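Long-range contact in adenosine monophosphate-protein transferase (PDB 2JB7), which is of undetermined function but binds AMP and adenosine, and is probably a nucleotide-handling enzyme of the adenosine-specific kinase family: residues G21-I26 with P104-I109. Residues are numbered along the deposited sequence; the frame is centred on the assembly and turned at random.
Sequences GQAHFI and PEVVRI. With AMP (adenosine monophosphate), chain F; ACT (acetate ion), chain G.
Gln-22 faces both Val-107 and Arg-108, which makes a classic beta bulge where strand 108-113, at the edge of the chain's five-stranded sheet, begins to pair antiparallel with strand 17-22. Gln-22 O accepts from Val-107 N at 2.9 Å and from Arg-108 N at 3.2 Å, while Gln-22 N donates to Arg-108 O. One pair on, a CB on Gly-21 would point into Arg-108 O, which lies 3.3 Å from Gly-21 CA, and so would clash.

Gln-22 reaches out extended, CG anti to the backbone N (chi1 -167°), and its CB rests on Arg-108 CG. Arg-108 NH1 bonds Gln-22 OE1 at 3.0 Å from above the amide plane, the two flat groups standing nearly perpendicular, whereas Gln-22 NE2 bonds Phe-110 O of the second subunit. The guanidinium turns NE and NH2 to an acetate, probably from the crystallisation liquor, which Arg-108 of the third subunit also binds. A leucine in place of Arg-108 would probably leave Gln-22 OE1 without this donor and the acetate without one of its cationic partners.

Beyond the bulge, the Ala-23 methyl sits beside Glu-105 O, a small apolar group suited to a buried place against Val-106 CG2, Phe-84 and Thr-28. His-24 ND1 donates to that same oxygen, Glu-105 O (3.0 Å), which lies close to the imidazole plane, so the bond would be lost if the ring turned. Phe-25 suits the AMP pocket because its flat ring can lie against the adenine: one face meets the base, offset toward the rim, with AMP C4 3.4 Å above the phenyl plane, and at its edge CD2 lies 3.8 Å from Glu-105 OE2.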
loop_
_atom_site.group_PDB
_atom_site.type_symbol
_atom_site.label_atom_id
_atom_site.label_comp_id
_atom_site.label_asym_id
_atom_site.label_seq_id
_atom_site.Cartn_x
_atom_site.Cartn_y
_atom_site.Cartn_z
ATOM N N GLY A 21 -6.638 -16.129 -8.870
ATOM C CA GLY A 21 -6.264 -14.881 -9.519
ATOM C C GLY A 21 -5.430 -15.086 -10.766
ATOM O O GLY A 21 -5.327 -16.191 -11.278
ATOM N N GLN A 22 -4.880 -13.983 -11.245
ATOM C CA GLN A 22 -4.003 -13.990 -12.415
ATOM C C GLN A 22 -2.771 -13.163 -12.093
ATOM O O GLN A 22 -2.837 -12.106 -11.441
ATOM C CB GLN A 22 -4.742 -13.385 -13.577
ATOM C CG GLN A 22 -4.067 -13.624 -14.914
ATOM C CD GLN A 22 -4.834 -12.921 -15.956
ATOM O OE1 GLN A 22 -6.021 -13.193 -16.161
ATOM N NE2 GLN A 22 -4.199 -11.971 -16.588
ATOM N N ALA A 23 -1.630 -13.683 -12.544
ATOM C CA ALA A 23 -0.347 -13.059 -12.308
ATOM C C ALA A 23 0.441 -13.135 -13.614
ATOM O O ALA A 23 -0.175 -13.073 -14.717
ATOM C CB ALA A 23 0.356 -13.796 -11.170
ATOM N N HIS A 24 1.756 -13.183 -13.494
ATOM C CA HIS A 24 2.672 -13.348 -14.615
ATOM C C HIS A 24 4.046 -13.631 -14.034
ATOM O O HIS A 24 4.361 -13.234 -12.920
ATOM C CB HIS A 24 2.715 -12.120 -15.533
ATOM C CG HIS A 24 3.518 -10.970 -14.994
ATOM N ND1 HIS A 24 3.159 -10.289 -13.846
ATOM C CD2 HIS A 24 4.638 -10.368 -15.451
ATOM C CE1 HIS A 24 4.039 -9.324 -13.620
ATOM N NE2 HIS A 24 4.948 -9.351 -14.572
ATOM N N PHE A 25 4.873 -14.313 -14.815
ATOM C CA PHE A 25 6.265 -14.561 -14.481
ATOM C C PHE A 25 6.404 -15.675 -13.488
ATOM O O PHE A 25 5.636 -15.778 -12.501
ATOM C CB PHE A 25 6.953 -13.286 -13.933
ATOM C CG PHE A 25 8.457 -13.408 -13.757
ATOM C CD1 PHE A 25 9.251 -14.054 -14.710
ATOM C CD2 PHE A 25 9.076 -12.833 -12.649
ATOM C CE1 PHE A 25 10.631 -14.167 -14.525
ATOM C CE2 PHE A 25 10.448 -12.920 -12.495
ATOM C CZ PHE A 25 11.213 -13.588 -13.440
ATOM N N ILE A 26 7.398 -16.532 -13.716
ATOM C CA ILE A 26 7.559 -17.713 -12.855
ATOM C C ILE A 26 7.778 -17.460 -11.368
ATOM O O ILE A 26 7.438 -18.290 -10.536
ATOM C CB ILE A 26 8.699 -18.597 -13.418
ATOM C CG1 ILE A 26 8.571 -20.060 -12.963
ATOM C CG2 ILE A 26 10.032 -17.938 -13.175
ATOM C CD1 ILE A 26 9.376 -21.061 -13.847
ATOM N N PRO A 104 4.250 -8.109 -6.582
ATOM C CA PRO A 104 4.359 -7.387 -7.883
ATOM C C PRO A 104 3.919 -8.194 -9.123
ATOM O O PRO A 104 3.469 -7.617 -10.081
ATOM C CB PRO A 104 5.841 -7.020 -7.933
ATOM C CG PRO A 104 6.202 -6.868 -6.488
ATOM C CD PRO A 104 5.507 -8.017 -5.818
ATOM N N GLU A 105 3.994 -9.527 -9.080
ATOM C CA GLU A 105 3.546 -10.349 -10.208
ATOM C C GLU A 105 2.029 -10.409 -10.308
ATOM O O GLU A 105 1.481 -10.709 -11.368
ATOM C CB GLU A 105 4.066 -11.769 -10.095
ATOM C CG GLU A 105 5.526 -11.946 -10.417
ATOM C CD GLU A 105 6.365 -11.795 -9.187
ATOM O OE1 GLU A 105 5.786 -11.907 -8.055
ATOM O OE2 GLU A 105 7.594 -11.629 -9.324
ATOM N N VAL A 106 1.333 -10.162 -9.204
ATOM C CA VAL A 106 -0.102 -10.380 -9.168
ATOM C C VAL A 106 -0.798 -9.229 -9.859
ATOM O O VAL A 106 -0.556 -8.087 -9.551
ATOM C CB VAL A 106 -0.622 -10.555 -7.736
ATOM C CG1 VAL A 106 -2.131 -10.361 -7.681
ATOM C CG2 VAL A 106 -0.173 -11.940 -7.182
ATOM N N VAL A 107 -1.685 -9.540 -10.801
ATOM C CA VAL A 107 -2.385 -8.501 -11.570
ATOM C C VAL A 107 -3.846 -8.360 -11.205
ATOM O O VAL A 107 -4.381 -7.239 -11.231
ATOM C CB VAL A 107 -2.214 -8.728 -13.094
ATOM C CG1 VAL A 107 -0.714 -8.895 -13.450
ATOM C CG2 VAL A 107 -2.901 -9.878 -13.515
ATOM N N ARG A 108 -4.492 -9.451 -10.830
ATOM C CA ARG A 108 -5.879 -9.408 -10.403
ATOM C C ARG A 108 -6.238 -10.627 -9.561
ATOM O O ARG A 108 -5.583 -11.676 -9.627
ATOM C CB ARG A 108 -6.802 -9.342 -11.608
ATOM C CG ARG A 108 -6.627 -10.522 -12.551
ATOM C CD ARG A 108 -6.735 -10.169 -14.053
ATOM N NE ARG A 108 -8.110 -9.814 -14.405
ATOM C CZ ARG A 108 -8.785 -10.316 -15.434
ATOM N NH1 ARG A 108 -8.228 -11.177 -16.311
ATOM N NH2 ARG A 108 -10.035 -9.939 -15.591
ATOM N N ILE A 109 -7.288 -10.466 -8.756
ATOM C CA ILE A 109 -7.869 -11.575 -8.011
ATOM C C ILE A 109 -9.328 -11.755 -8.447
ATOM O O ILE A 109 -10.066 -10.777 -8.530
ATOM C CB ILE A 109 -7.773 -11.308 -6.485
ATOM C CG1 ILE A 109 -6.311 -10.946 -6.099
ATOM C CG2 ILE A 109 -8.337 -12.513 -5.738
ATOM C CD1 ILE A 109 -6.143 -10.567 -4.601
HETATM P P AMP F . 9.046 -15.968 -20.031
HETATM O O1P AMP F . 8.315 -15.941 -21.370
HETATM O O2P AMP F . 10.387 -15.282 -20.016
HETATM O O3P AMP F . 9.143 -17.315 -19.386
HETATM O "O5'" AMP F . 8.239 -15.135 -18.891
HETATM C "C5'" AMP F . 6.834 -14.863 -18.795
HETATM C "C4'" AMP F . 6.600 -13.397 -18.444
HETATM O "O4'" AMP F . 7.273 -12.996 -17.230
HETATM C "C3'" AMP F . 7.141 -12.525 -19.578
HETATM O "O3'" AMP F . 6.107 -12.393 -20.563
HETATM C "C2'" AMP F . 7.563 -11.259 -18.854
HETATM O "O2'" AMP F . 6.408 -10.428 -18.723
HETATM C "C1'" AMP F . 7.979 -11.766 -17.479
HETATM N N9 AMP F . 9.463 -11.923 -17.374
HETATM C C8 AMP F . 10.267 -12.773 -18.048
HETATM N N7 AMP F . 11.552 -12.662 -17.662
HETATM C C5 AMP F . 11.561 -11.709 -16.680
HETATM C C6 AMP F . 12.590 -11.125 -15.858
HETATM N N6 AMP F . 13.848 -11.529 -16.033
HETATM N N1 AMP F . 12.248 -10.176 -14.931
HETATM C C2 AMP F . 10.953 -9.797 -14.814
HETATM N N3 AMP F . 9.925 -10.303 -15.528
HETATM C C4 AMP F . 10.196 -11.236 -16.482
HETATM C C ACT G . -10.725 -7.802 -12.690
HETATM O O ACT G . -9.942 -7.451 -13.579
HETATM O OXT ACT G . -10.572 -8.911 -12.232
HETATM C CH3 ACT G . -11.791 -6.902 -12.176
#